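Local structure of serine-tRNA ligase (Naegleria fowleri, 6BLJ) at residues 58-63 with 122-127; 73-78 with 116-121; 225-230 with 473-478; 231-236 with 307-312. The protein probably attaches serine to its cognate tRNAs by way of a seryl-adenylate intermediate, and is captured here with AMP bound in the active site. One frame throughout, in Å; residues are numbered along the deposited sequence.

Overall arrangement
The chain first forms the long helix 38-76, turns through the segment that follows, and returns as helix 114-147. Contact 1 (58-63 with 122-127) closes this outer loop, and contact 2 (73-78 with 116-121) closes a shorter one within it, about 16 Å away between centres; together they tie the two helices of the N-terminal arm. Contacts 3 and 4 follow in series on the other side of the chain's centre, in the catalytic body, and share helix 220-238. Contact 4 (231-236 with 307-312) joins it to a strand of the central sheet and lies within the far longer loop that contact 3 (225-230 with 473-478) closes with the C-terminal region.

Contact 1 of 4, residues 58-63 with 122-127; sequences NHIKSF and TYITEV
Ile124 overlaps two side chains of the facing helix at once, laying one branch against Ile60 and the other against Phe63. Its CG2 meets CG2 of Ile60 at 3.9 Å, methyl to methyl, with the two isoleucines running at a slant to each other. The second branch reaches further: with CG1 set anti to the carbonyl carbon (chi1 -74°), CD1 is carried to Phe63, where it lies 3.9 Å from CB and meets the ring obliquely. Ile60 and Ile124 also have the nearest CA atoms, at 7.8 Å, so the small methyl overlap falls where the two segments come nearest. Phe63 also lies against its own helix. The carbonyl O of His59 lies 3.3 Å above the Phe63 ring plane, toward the rim, and Phe63 CZ in turn sits over a face of the His59 ring. The same His59 O accepts a hydrogen bond from Ser62 OG at 2.7 Å. Beyond the two segments, Phe99 stacks on Phe63 and also touches Ile124, while Tyr96, His128 and Ile129 pack on Ile60. Both segments belong to the antiparallel helical arm of seryl-tRNA synthetases, which in relatives reaches out to the long variable arm of tRNA. On the same helix as Ile124, Glu126 forms a salt bridge to Arg51 of the second subunit. Between the two segments the chemistry is purely apolar: three buried side chains join the helices by shape and by exclusion of water, and no directional bond fixes their spacing here.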
loop_
_atom_site.group_PDB
_atom_site.type_symbol
_atom_site.label_atom_id
_atom_site.label_comp_id
_atom_site.label_asym_id
_atom_site.label_seq_id
_atom_site.Cartn_x
_atom_site.Cartn_y
_atom_site.Cartn_z
ATOM N N ASN A 58 5.428 14.510 -43.523
ATOM C CA ASN A 58 6.234 15.134 -44.566
ATOM C C ASN A 58 5.455 15.285 -45.870
ATOM O O ASN A 58 5.668 16.252 -46.608
ATOM C CB ASN A 58 7.527 14.345 -44.751
ATOM C CG ASN A 58 8.418 14.426 -43.519
ATOM O OD1 ASN A 58 8.449 15.455 -42.843
ATOM N ND2 ASN A 58 9.115 13.337 -43.202
ATOM N N HIS A 59 4.549 14.350 -46.168
ATOM C CA HIS A 59 3.698 14.486 -47.350
ATOM C C HIS A 59 2.770 15.689 -47.225
ATOM O O HIS A 59 2.592 16.452 -48.182
ATOM C CB HIS A 59 2.870 13.211 -47.539
ATOM C CG HIS A 59 1.969 13.237 -48.737
ATOM N ND1 HIS A 59 2.281 13.920 -49.893
ATOM C CD2 HIS A 59 0.749 12.687 -48.945
ATOM C CE1 HIS A 59 1.303 13.772 -50.770
ATOM N NE2 HIS A 59 0.361 13.029 -50.219
ATOM N N ILE A 60 2.197 15.894 -46.036
ATOM C CA ILE A 60 1.318 17.040 -45.830
ATOM C C ILE A 60 2.114 18.335 -45.915
ATOM O O ILE A 60 1.663 19.316 -46.518
ATOM C CB ILE A 60 0.603 16.922 -44.473
ATOM C CG1 ILE A 60 -0.234 15.648 -44.403
ATOM C CG2 ILE A 60 -0.310 18.125 -44.250
ATOM C CD1 ILE A 60 -0.697 15.332 -42.973
ATOM N N LYS A 61 3.323 18.347 -45.335
ATOM C CA LYS A 61 4.152 19.549 -45.343
ATOM C C LYS A 61 4.540 19.979 -46.756
ATOM O O LYS A 61 4.732 21.175 -47.009
ATOM C CB LYS A 61 5.409 19.319 -44.502
ATOM C CG LYS A 61 5.253 19.655 -43.036
ATOM C CD LYS A 61 6.376 19.038 -42.209
ATOM C CE LYS A 61 6.529 19.740 -40.867
ATOM N NZ LYS A 61 7.428 19.002 -39.932
ATOM N N SER A 62 4.644 19.033 -47.690
ATOM C CA SER A 62 4.987 19.402 -49.057
ATOM C C SER A 62 3.894 20.241 -49.704
ATOM O O SER A 62 4.174 20.974 -50.660
ATOM C CB SER A 62 5.254 18.154 -49.900
ATOM O OG SER A 62 4.049 17.457 -50.177
ATOM N N PHE A 63 2.644 20.101 -49.234
ATOM C CA PHE A 63 1.531 20.897 -49.760
ATOM C C PHE A 63 1.783 22.388 -49.590
ATOM O O PHE A 63 1.349 23.198 -50.423
ATOM C CB PHE A 63 0.222 20.524 -49.051
ATOM C CG PHE A 63 -0.218 19.087 -49.258
ATOM C CD1 PHE A 63 0.417 18.257 -50.173
ATOM C CD2 PHE A 63 -1.255 18.565 -48.500
ATOM C CE1 PHE A 63 0.004 16.947 -50.348
ATOM C CE2 PHE A 63 -1.675 17.254 -48.672
ATOM C CZ PHE A 63 -1.045 16.445 -49.598
ATOM N N THR A 122 -3.196 27.999 -44.950
ATOM C CA THR A 122 -3.462 28.201 -43.528
ATOM C C THR A 122 -4.280 27.048 -42.956
ATOM O O THR A 122 -3.978 26.526 -41.879
ATOM C CB THR A 122 -4.217 29.517 -43.331
ATOM O OG1 THR A 122 -3.378 30.614 -43.711
ATOM C CG2 THR A 122 -4.654 29.674 -41.865
ATOM N N TYR A 123 -5.316 26.633 -43.682
ATOM C CA TYR A 123 -6.135 25.510 -43.253
ATOM C C TYR A 123 -5.297 24.246 -43.098
ATOM O O TYR A 123 -5.366 23.563 -42.066
ATOM C CB TYR A 123 -7.269 25.304 -44.261
ATOM C CG TYR A 123 -8.102 24.073 -44.022
ATOM C CD1 TYR A 123 -9.104 24.060 -43.063
ATOM C CD2 TYR A 123 -7.907 22.930 -44.785
ATOM C CE1 TYR A 123 -9.877 22.925 -42.851
ATOM C CE2 TYR A 123 -8.676 21.797 -44.583
ATOM C CZ TYR A 123 -9.657 21.800 -43.614
ATOM O OH TYR A 123 -10.420 20.674 -43.408
ATOM N N ILE A 124 -4.469 23.944 -44.101
ATOM C CA ILE A 124 -3.604 22.764 -44.045
ATOM C C ILE A 124 -2.699 22.809 -42.818
ATOM O O ILE A 124 -2.538 21.806 -42.112
ATOM C CB ILE A 124 -2.784 22.649 -45.346
ATOM C CG1 ILE A 124 -3.687 22.173 -46.492
ATOM C CG2 ILE A 124 -1.592 21.711 -45.141
ATOM C CD1 ILE A 124 -3.079 22.342 -47.889
ATOM N N THR A 125 -2.110 23.973 -42.535
ATOM C CA THR A 125 -1.238 24.095 -41.369
ATOM C C THR A 125 -2.022 23.908 -40.075
ATOM O O THR A 125 -1.602 23.163 -39.184
ATOM C CB THR A 125 -0.535 25.460 -41.372
ATOM O OG1 THR A 125 0.406 25.516 -42.454
ATOM C CG2 THR A 125 0.211 25.688 -40.041
ATOM N N GLU A 126 -3.176 24.568 -39.959
ATOM C CA GLU A 126 -3.900 24.552 -38.690
ATOM C C GLU A 126 -4.625 23.234 -38.435
ATOM O O GLU A 126 -4.745 22.816 -37.284
ATOM C CB GLU A 126 -4.884 25.721 -38.640
ATOM C CG GLU A 126 -4.214 27.087 -38.453
ATOM C CD GLU A 126 -5.209 28.252 -38.473
ATOM O OE1 GLU A 126 -6.422 28.006 -38.645
ATOM O OE2 GLU A 126 -4.778 29.417 -38.321
ATOM N N VAL A 127 -5.123 22.572 -39.473
ATOM C CA VAL A 127 -5.981 21.408 -39.302
ATOM C C VAL A 127 -5.231 20.105 -39.556
ATOM O O VAL A 127 -5.485 19.101 -38.888
ATOM C CB VAL A 127 -7.228 21.529 -40.209
ATOM C CG1 VAL A 127 -8.084 20.259 -40.162
ATOM C CG2 VAL A 127 -8.058 22.765 -39.821
#

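Contact 2 of 4, residues 73-78 with 116-121; sequences NRMKNK and QLKKLS
Leu117 sets its CD1 methyl squarely over the guanidinium of Arg74, 3.3 Å above the plane and over its centre, so the methyl rests on the flat face of the cation, where no N-H points. The two side chains cross at about a right angle. Arg74 stretches from the last turn of its helix with the chain extended from CG to NE (chi2 -176°), which carries the guanidinium toward Leu117. All three nitrogens are held: NE by a salt bridge to Glu70 of its own helix, NH1 and NH2 by hydrogen bonds to the carbonyl O atoms of Leu112 and Leu109, just before the second helix. These bonds around its rim would fix the rotation of the plane and leave a face for the methyl to rest on. Leu117 is buried, with Glu70 and Val71 completing its packing. The other half of the contact is more open to solvent. Met75, bent at chi2 (-53°), and Lys118, bent near its end, reach toward each other tip to tip; their ends only touch, Met75 CE lying 3.3 Å from Lys118 NZ, a close approach without a bond. Lys118 is exposed and Met75 only partly covered, Leu81 and Thr114 packing against the methionine. The backbones here are well separated: the nearest CA atoms, of Arg74 and Leu117, are 10.9 Å apart, so long side chains must span the gap. Within the same segment, helix 38-76 ends in a Schellman motif, with Lys78 at positive phi. The arrangement belongs to the outer end of the antiparallel two-helix arm of seryl-tRNA synthetase, where the first helix stops and the connecting segment begins.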
loop_
_atom_site.group_PDB
_atom_site.type_symbol
_atom_site.label_atom_id
_atom_site.label_comp_id
_atom_site.label_asym_id
_atom_site.label_seq_id
_atom_site.Cartn_x
_atom_site.Cartn_y
_atom_site.Cartn_z
ATOM N N ASN A 73 4.275 32.210 -58.637
ATOM C CA ASN A 73 4.198 32.346 -60.089
ATOM C C ASN A 73 3.063 33.282 -60.496
ATOM O O ASN A 73 3.200 34.068 -61.445
ATOM C CB ASN A 73 4.029 30.971 -60.744
ATOM C CG ASN A 73 5.278 30.102 -60.630
ATOM O OD1 ASN A 73 6.403 30.600 -60.598
ATOM N ND2 ASN A 73 5.078 28.795 -60.578
ATOM N N ARG A 74 1.934 33.216 -59.782
ATOM C CA ARG A 74 0.809 34.091 -60.095
ATOM C C ARG A 74 1.165 35.553 -59.852
ATOM O O ARG A 74 0.794 36.426 -60.649
ATOM C CB ARG A 74 -0.424 33.686 -59.282
ATOM C CG ARG A 74 -1.087 32.378 -59.744
ATOM C CD ARG A 74 -2.361 32.080 -58.952
ATOM N NE ARG A 74 -2.906 30.752 -59.235
ATOM C CZ ARG A 74 -4.102 30.333 -58.825
ATOM N NH1 ARG A 74 -4.880 31.139 -58.113
ATOM N NH2 ARG A 74 -4.523 29.108 -59.119
ATOM N N MET A 75 1.908 35.841 -58.777
ATOM C CA MET A 75 2.280 37.226 -58.496
ATOM C C MET A 75 3.238 37.774 -59.557
ATOM O O MET A 75 3.128 38.937 -59.956
ATOM C CB MET A 75 2.904 37.332 -57.101
ATOM C CG MET A 75 2.032 36.791 -55.959
ATOM S SD MET A 75 0.341 37.453 -55.872
ATOM C CE MET A 75 -0.085 36.984 -54.191
ATOM N N LYS A 76 4.187 36.952 -60.019
ATOM C CA LYS A 76 5.129 37.405 -61.042
ATOM C C LYS A 76 4.415 37.708 -62.354
ATOM O O LYS A 76 4.792 38.647 -63.073
ATOM C CB LYS A 76 6.225 36.349 -61.243
ATOM N N ASN A 77 3.362 36.951 -62.662
ATOM C CA ASN A 77 2.558 37.146 -63.860
ATOM C C ASN A 77 1.456 38.184 -63.685
ATOM O O ASN A 77 0.667 38.385 -64.614
ATOM C CB ASN A 77 1.946 35.811 -64.297
ATOM C CG ASN A 77 2.865 35.032 -65.215
ATOM O OD1 ASN A 77 3.520 35.609 -66.089
ATOM N ND2 ASN A 77 2.926 33.720 -65.020
ATOM N N LYS A 78 1.390 38.840 -62.524
ATOM C CA LYS A 78 0.408 39.895 -62.247
ATOM C C LYS A 78 -1.028 39.374 -62.365
ATOM O O LYS A 78 -1.910 40.049 -62.899
ATOM C CB LYS A 78 0.619 41.117 -63.153
ATOM C CG LYS A 78 2.058 41.665 -63.224
ATOM C CD LYS A 78 2.727 41.766 -61.848
ATOM C CE LYS A 78 3.805 42.857 -61.799
ATOM N NZ LYS A 78 4.882 42.706 -62.820
ATOM N N GLN A 116 -7.944 32.370 -52.114
ATOM C CA GLN A 116 -8.335 31.043 -51.649
ATOM C C GLN A 116 -7.129 30.135 -51.462
ATOM O O GLN A 116 -7.128 29.295 -50.555
ATOM C CB GLN A 116 -9.325 30.404 -52.619
ATOM C CG GLN A 116 -10.709 31.057 -52.622
ATOM C CD GLN A 116 -11.562 30.532 -53.750
ATOM O OE1 GLN A 116 -11.178 30.614 -54.917
ATOM N NE2 GLN A 116 -12.711 29.965 -53.411
ATOM N N LEU A 117 -6.076 30.313 -52.267
ATOM C CA LEU A 117 -4.906 29.464 -52.096
ATOM C C LEU A 117 -4.210 29.776 -50.783
ATOM O O LEU A 117 -3.739 28.855 -50.101
ATOM C CB LEU A 117 -3.920 29.647 -53.257
ATOM C CG LEU A 117 -4.340 29.128 -54.631
ATOM C CD1 LEU A 117 -3.301 29.487 -55.698
ATOM C CD2 LEU A 117 -4.557 27.633 -54.565
ATOM N N LYS A 118 -4.234 31.041 -50.355
ATOM C CA LYS A 118 -3.583 31.355 -49.094
ATOM C C LYS A 118 -4.418 30.863 -47.923
ATOM O O LYS A 118 -3.854 30.444 -46.903
ATOM C CB LYS A 118 -3.336 32.865 -48.987
ATOM C CG LYS A 118 -2.522 33.449 -50.141
ATOM C CD LYS A 118 -1.949 34.813 -49.796
ATOM C CE LYS A 118 -2.238 35.820 -50.893
ATOM N NZ LYS A 118 -1.090 36.756 -51.080
ATOM N N LYS A 119 -5.750 30.852 -48.067
ATOM C CA LYS A 119 -6.597 30.271 -47.025
ATOM C C LYS A 119 -6.369 28.767 -46.913
ATOM O O LYS A 119 -6.384 28.200 -45.811
ATOM C CB LYS A 119 -8.077 30.525 -47.324
ATOM C CG LYS A 119 -8.625 31.898 -46.983
ATOM C CD LYS A 119 -10.143 31.871 -47.144
ATOM C CE LYS A 119 -10.818 33.111 -46.585
ATOM N NZ LYS A 119 -10.815 34.247 -47.553
ATOM N N LEU A 120 -6.195 28.107 -48.058
ATOM C CA LEU A 120 -5.978 26.669 -48.068
ATOM C C LEU A 120 -4.696 26.309 -47.328
ATOM O O LEU A 120 -4.666 25.346 -46.552
ATOM C CB LEU A 120 -5.950 26.171 -49.515
ATOM C CG LEU A 120 -5.603 24.707 -49.777
ATOM C CD1 LEU A 120 -6.608 23.821 -49.039
ATOM C CD2 LEU A 120 -5.604 24.410 -51.278
ATOM N N SER A 121 -3.615 27.064 -47.572
ATOM C CA SER A 121 -2.348 26.785 -46.892
ATOM C C SER A 121 -2.504 26.942 -45.380
ATOM O O SER A 121 -1.995 26.125 -44.603
ATOM C CB SER A 121 -1.243 27.696 -47.432
ATOM O OG SER A 121 0.024 27.365 -46.875
#

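Contact 3 of 4, residues 225-230 with 473-478; sequences NLALQN and PYMGGT
Helix 220-238, which by its place before strand 242-245 and at a subunit interface probably corresponds to the motif 1 helix of class II synthetases, turns Ala227 and Asn230 toward Tyr474 and Met475 of the C-terminal region. Ala227 CB is the small centre of the contact, 3.6 Å from Tyr474 CB and equally near Met475 CG. Its size lets the backbones come close, with the CA atoms of Ala227 and Tyr474 only 5.0 Å apart. One turn on, Asn230 ND2 approaches the edge of the Tyr474 ring, near its plane, 3.7 Å from CE1; amide and ring planes are 54° apart. The tyrosine continues along the helix, and its OH is hydrogen-bonded to Asp234 OD2. Past Met475 the chain reverses in a type I' turn through Gly476 and Gly477, both at positive phi. The carbonyl O of Met475 accepts from Thr478 N and, at 3.1 Å, from Thr478 OG1; Arg223 NH1 supplies a further bond. Asn230 OD1 bonds ND2 of Asn230 in the third subunit, which places this docking at a subunit interface, consistent with the motif 1 dimer interface of class II synthetases.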
loop_
_atom_site.group_PDB
_atom_site.type_symbol
_atom_site.label_atom_id
_atom_site.label_comp_id
_atom_site.label_asym_id
_atom_site.label_seq_id
_atom_site.Cartn_x
_atom_site.Cartn_y
_atom_site.Cartn_z
ATOM N N ASN A 225 28.767 -4.716 15.708
ATOM C CA ASN A 225 28.030 -4.129 14.592
ATOM C C ASN A 225 28.794 -2.949 14.025
ATOM O O ASN A 225 28.999 -2.844 12.806
ATOM C CB ASN A 225 26.634 -3.689 15.061
ATOM C CG ASN A 225 25.596 -3.665 13.932
ATOM O OD1 ASN A 225 25.702 -4.403 12.961
ATOM N ND2 ASN A 225 24.596 -2.801 14.062
ATOM N N LEU A 226 29.245 -2.055 14.912
ATOM C CA LEU A 226 30.060 -0.925 14.489
ATOM C C LEU A 226 31.387 -1.374 13.907
ATOM O O LEU A 226 31.863 -0.787 12.932
ATOM C CB LEU A 226 30.322 0.026 15.654
ATOM C CG LEU A 226 29.389 1.205 15.849
ATOM C CD1 LEU A 226 29.991 2.085 16.909
ATOM C CD2 LEU A 226 29.300 1.963 14.536
ATOM N N ALA A 227 32.033 -2.366 14.532
ATOM C CA ALA A 227 33.326 -2.821 14.030
ATOM C C ALA A 227 33.211 -3.280 12.576
ATOM O O ALA A 227 34.076 -2.966 11.750
ATOM C CB ALA A 227 33.875 -3.936 14.929
ATOM N N LEU A 228 32.132 -4.004 12.243
ATOM C CA LEU A 228 31.930 -4.464 10.871
ATOM C C LEU A 228 31.798 -3.294 9.909
ATOM O O LEU A 228 32.349 -3.326 8.801
ATOM C CB LEU A 228 30.687 -5.349 10.786
ATOM C CG LEU A 228 30.779 -6.865 10.949
ATOM C CD1 LEU A 228 29.363 -7.452 10.962
ATOM C CD2 LEU A 228 31.608 -7.492 9.826
ATOM N N GLN A 229 31.032 -2.271 10.300
ATOM C CA GLN A 229 30.869 -1.094 9.458
ATOM C C GLN A 229 32.196 -0.372 9.279
ATOM O O GLN A 229 32.555 0.025 8.168
ATOM C CB GLN A 229 29.836 -0.148 10.072
ATOM C CG GLN A 229 28.413 -0.655 10.034
ATOM C CD GLN A 229 27.531 0.146 10.954
ATOM O OE1 GLN A 229 26.845 -0.401 11.818
ATOM N NE2 GLN A 229 27.587 1.462 10.813
ATOM N N ASN A 230 32.920 -0.159 10.386
ATOM C CA ASN A 230 34.186 0.566 10.339
ATOM C C ASN A 230 35.214 -0.170 9.481
ATOM O O ASN A 230 35.937 0.444 8.680
ATOM C CB ASN A 230 34.698 0.745 11.768
ATOM C CG ASN A 230 35.649 1.918 11.923
ATOM O OD1 ASN A 230 35.642 2.601 12.941
ATOM N ND2 ASN A 230 36.482 2.147 10.914
ATOM N N PRO A 473 40.854 -5.511 16.563
ATOM C CA PRO A 473 41.283 -4.112 16.759
ATOM C C PRO A 473 40.154 -3.105 16.656
ATOM O O PRO A 473 40.223 -2.044 17.286
ATOM C CB PRO A 473 42.328 -3.900 15.652
ATOM C CG PRO A 473 42.786 -5.259 15.289
ATOM C CD PRO A 473 41.606 -6.160 15.471
ATOM N N TYR A 474 39.111 -3.397 15.886
ATOM C CA TYR A 474 37.984 -2.487 15.756
ATOM C C TYR A 474 37.044 -2.539 16.951
ATOM O O TYR A 474 36.070 -1.779 16.992
ATOM C CB TYR A 474 37.211 -2.804 14.476
ATOM C CG TYR A 474 37.957 -2.475 13.199
ATOM C CD1 TYR A 474 37.880 -1.211 12.644
ATOM C CD2 TYR A 474 38.733 -3.433 12.552
ATOM C CE1 TYR A 474 38.557 -0.902 11.473
ATOM C CE2 TYR A 474 39.408 -3.132 11.378
ATOM C CZ TYR A 474 39.308 -1.861 10.844
ATOM O OH TYR A 474 39.968 -1.528 9.684
ATOM N N MET A 475 37.313 -3.421 17.911
ATOM C CA MET A 475 36.520 -3.567 19.123
ATOM C C MET A 475 37.372 -3.396 20.372
ATOM O O MET A 475 37.121 -4.041 21.389
ATOM C CB MET A 475 35.826 -4.927 19.141
ATOM C CG MET A 475 34.549 -4.966 18.359
ATOM S SD MET A 475 33.864 -6.610 18.443
ATOM C CE MET A 475 33.250 -6.661 20.125
ATOM N N GLY A 476 38.400 -2.555 20.296
ATOM C CA GLY A 476 39.259 -2.317 21.444
ATOM C C GLY A 476 39.973 -3.545 21.954
ATOM O O GLY A 476 40.305 -3.611 23.142
ATOM N N GLY A 477 40.218 -4.527 21.092
ATOM C CA GLY A 477 40.955 -5.710 21.482
ATOM C C GLY A 477 40.132 -6.853 22.052
ATOM O O GLY A 477 40.717 -7.875 22.430
ATOM N N THR A 478 38.805 -6.715 22.146
ATOM C CA THR A 478 37.985 -7.798 22.686
ATOM C C THR A 478 38.161 -9.063 21.851
ATOM O O THR A 478 37.976 -9.046 20.631
ATOM C CB THR A 478 36.504 -7.403 22.710
ATOM O OG1 THR A 478 36.320 -6.204 23.472
ATOM C CG2 THR A 478 35.673 -8.517 23.341
#

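Contact 4 of 4, residues 231-236 with 307-312; sequences YAIDFL and CGMSTC
Ile233 and Met309 meet at about a right angle, the isoleucine's CD1 pressing on the methionine's sulfur at 3.5 Å. Met309 holds CG anti to its backbone nitrogen (chi1 172°) and is extended beyond it, so the chain passes across the end of Ile233 and presents CG, SD and CE in turn. The CB of Ile233 does not itself face the strand; its longer branch does the reaching, through CG1 and CD1. One step back along that branch, Ile233 CG1 touches Cys307 SG at 3.8 Å. The same sulfur is met by Leu236 CD1, also at 3.8 Å, and thus lies between side chains one helical turn apart. Nearer the backbones, Leu236 CB also lies 3.9 Å from Cys307 CB. Helix 231-236 runs nearly antiparallel to strand 307-312, at 164° with the axes 9.1 Å apart, and Cys307 and Met309, two residues apart, point from the strand toward it. By position in the fold, the helix is probably that of class II motif 1 and the strand the first of motif 2, part of the largely antiparallel sheet that carries the active site. The strand is hydrogen-bonded through its backbone to Ile244 of the parallel strand on one side and to Glu337 and Lys335 on the other. Leu445 of strand 436-447 packs on Leu236, while Ile336 covers Cys307. The Ile233 end of the contact faces the third subunit, whose Leu226 packs on both Ile233 and Met309. At the other end, the side chain of Leu236 is about 13 Å from the bound AMP.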
loop_
_atom_site.group_PDB
_atom_site.type_symbol
_atom_site.label_atom_id
_atom_site.label_comp_id
_atom_site.label_asym_id
_atom_site.label_seq_id
_atom_site.Cartn_x
_atom_site.Cartn_y
_atom_site.Cartn_z
ATOM N N TYR A 231 35.315 -1.486 9.665
ATOM C CA TYR A 231 36.247 -2.291 8.886
ATOM C C TYR A 231 35.850 -2.309 7.413
ATOM O O TYR A 231 36.700 -2.136 6.532
ATOM C CB TYR A 231 36.303 -3.714 9.461
ATOM C CG TYR A 231 37.050 -4.717 8.598
ATOM C CD1 TYR A 231 38.324 -4.432 8.126
ATOM C CD2 TYR A 231 36.482 -5.945 8.260
ATOM C CE1 TYR A 231 39.020 -5.337 7.328
ATOM C CE2 TYR A 231 37.176 -6.868 7.461
ATOM C CZ TYR A 231 38.449 -6.547 7.002
ATOM O OH TYR A 231 39.154 -7.423 6.210
ATOM N N ALA A 232 34.560 -2.492 7.130
ATOM C CA ALA A 232 34.100 -2.533 5.744
ATOM C C ALA A 232 34.457 -1.255 5.004
ATOM O O ALA A 232 34.941 -1.294 3.865
ATOM C CB ALA A 232 32.589 -2.761 5.701
ATOM N N ILE A 233 34.231 -0.106 5.639
ATOM C CA ILE A 233 34.541 1.168 4.992
ATOM C C ILE A 233 36.048 1.320 4.790
ATOM O O ILE A 233 36.502 1.762 3.726
ATOM C CB ILE A 233 33.924 2.319 5.811
ATOM C CG1 ILE A 233 32.401 2.303 5.607
ATOM C CG2 ILE A 233 34.500 3.663 5.414
ATOM C CD1 ILE A 233 31.639 2.936 6.703
ATOM N N ASP A 234 36.850 0.956 5.795
ATOM C CA ASP A 234 38.305 0.983 5.616
ATOM C C ASP A 234 38.728 0.052 4.486
ATOM O O ASP A 234 39.536 0.420 3.627
ATOM C CB ASP A 234 39.009 0.589 6.909
ATOM C CG ASP A 234 38.996 1.687 7.929
ATOM O OD1 ASP A 234 38.591 2.814 7.562
ATOM O OD2 ASP A 234 39.419 1.429 9.078
ATOM N N PHE A 235 38.172 -1.162 4.482
ATOM C CA PHE A 235 38.471 -2.166 3.464
ATOM C C PHE A 235 38.234 -1.616 2.057
ATOM O O PHE A 235 39.109 -1.696 1.188
ATOM C CB PHE A 235 37.588 -3.383 3.756
ATOM C CG PHE A 235 37.793 -4.566 2.843
ATOM C CD1 PHE A 235 38.773 -5.504 3.108
ATOM C CD2 PHE A 235 36.947 -4.776 1.768
ATOM C CE1 PHE A 235 38.927 -6.613 2.297
ATOM C CE2 PHE A 235 37.105 -5.880 0.950
ATOM C CZ PHE A 235 38.093 -6.801 1.225
ATOM N N LEU A 236 37.063 -1.024 1.820
ATOM C CA LEU A 236 36.779 -0.517 0.481
ATOM C C LEU A 236 37.507 0.791 0.177
ATOM O O LEU A 236 37.899 1.017 -0.977
ATOM C CB LEU A 236 35.270 -0.334 0.293
ATOM C CG LEU A 236 34.484 -1.629 0.056
ATOM C CD1 LEU A 236 32.982 -1.341 -0.098
ATOM C CD2 LEU A 236 35.029 -2.376 -1.172
ATOM N N CYS A 307 31.772 3.620 -1.847
ATOM C CA CYS A 307 31.553 2.741 -0.698
ATOM C C CYS A 307 30.358 3.328 0.045
ATOM O O CYS A 307 30.516 4.210 0.885
ATOM C CB CYS A 307 32.818 2.673 0.207
ATOM S SG CYS A 307 32.494 1.917 1.811
ATOM N N GLY A 308 29.158 2.852 -0.286
ATOM C CA GLY A 308 27.944 3.438 0.268
ATOM C C GLY A 308 27.644 2.907 1.658
ATOM O O GLY A 308 27.828 1.729 1.951
ATOM N N MET A 309 27.122 3.788 2.499
ATOM C CA MET A 309 26.834 3.452 3.885
ATOM C C MET A 309 25.458 3.988 4.236
ATOM O O MET A 309 25.204 5.181 4.043
ATOM C CB MET A 309 27.899 4.086 4.788
ATOM C CG MET A 309 27.652 3.997 6.267
ATOM S SD MET A 309 28.869 5.045 7.107
ATOM C CE MET A 309 28.446 4.637 8.810
ATOM N N SER A 310 24.590 3.141 4.788
ATOM C CA SER A 310 23.290 3.656 5.211
ATOM C C SER A 310 22.597 2.616 6.072
ATOM O O SER A 310 22.928 1.431 6.028
ATOM C CB SER A 310 22.380 4.004 4.015
ATOM O OG SER A 310 21.843 2.813 3.417
ATOM N N THR A 311 21.616 3.074 6.848
ATOM C CA THR A 311 20.584 2.154 7.288
ATOM C C THR A 311 19.637 1.936 6.116
ATOM O O THR A 311 19.487 2.807 5.254
ATOM C CB THR A 311 19.869 2.702 8.531
ATOM O OG1 THR A 311 20.835 2.822 9.574
ATOM C CG2 THR A 311 18.747 1.751 9.026
ATOM N N CYS A 312 19.051 0.742 6.066
ATOM C CA CYS A 312 18.154 0.280 5.018
ATOM C C CYS A 312 16.852 -0.181 5.648
ATOM O O CYS A 312 16.860 -0.817 6.708
ATOM C CB CYS A 312 18.764 -0.893 4.241
ATOM S SG CYS A 312 20.402 -0.524 3.554
#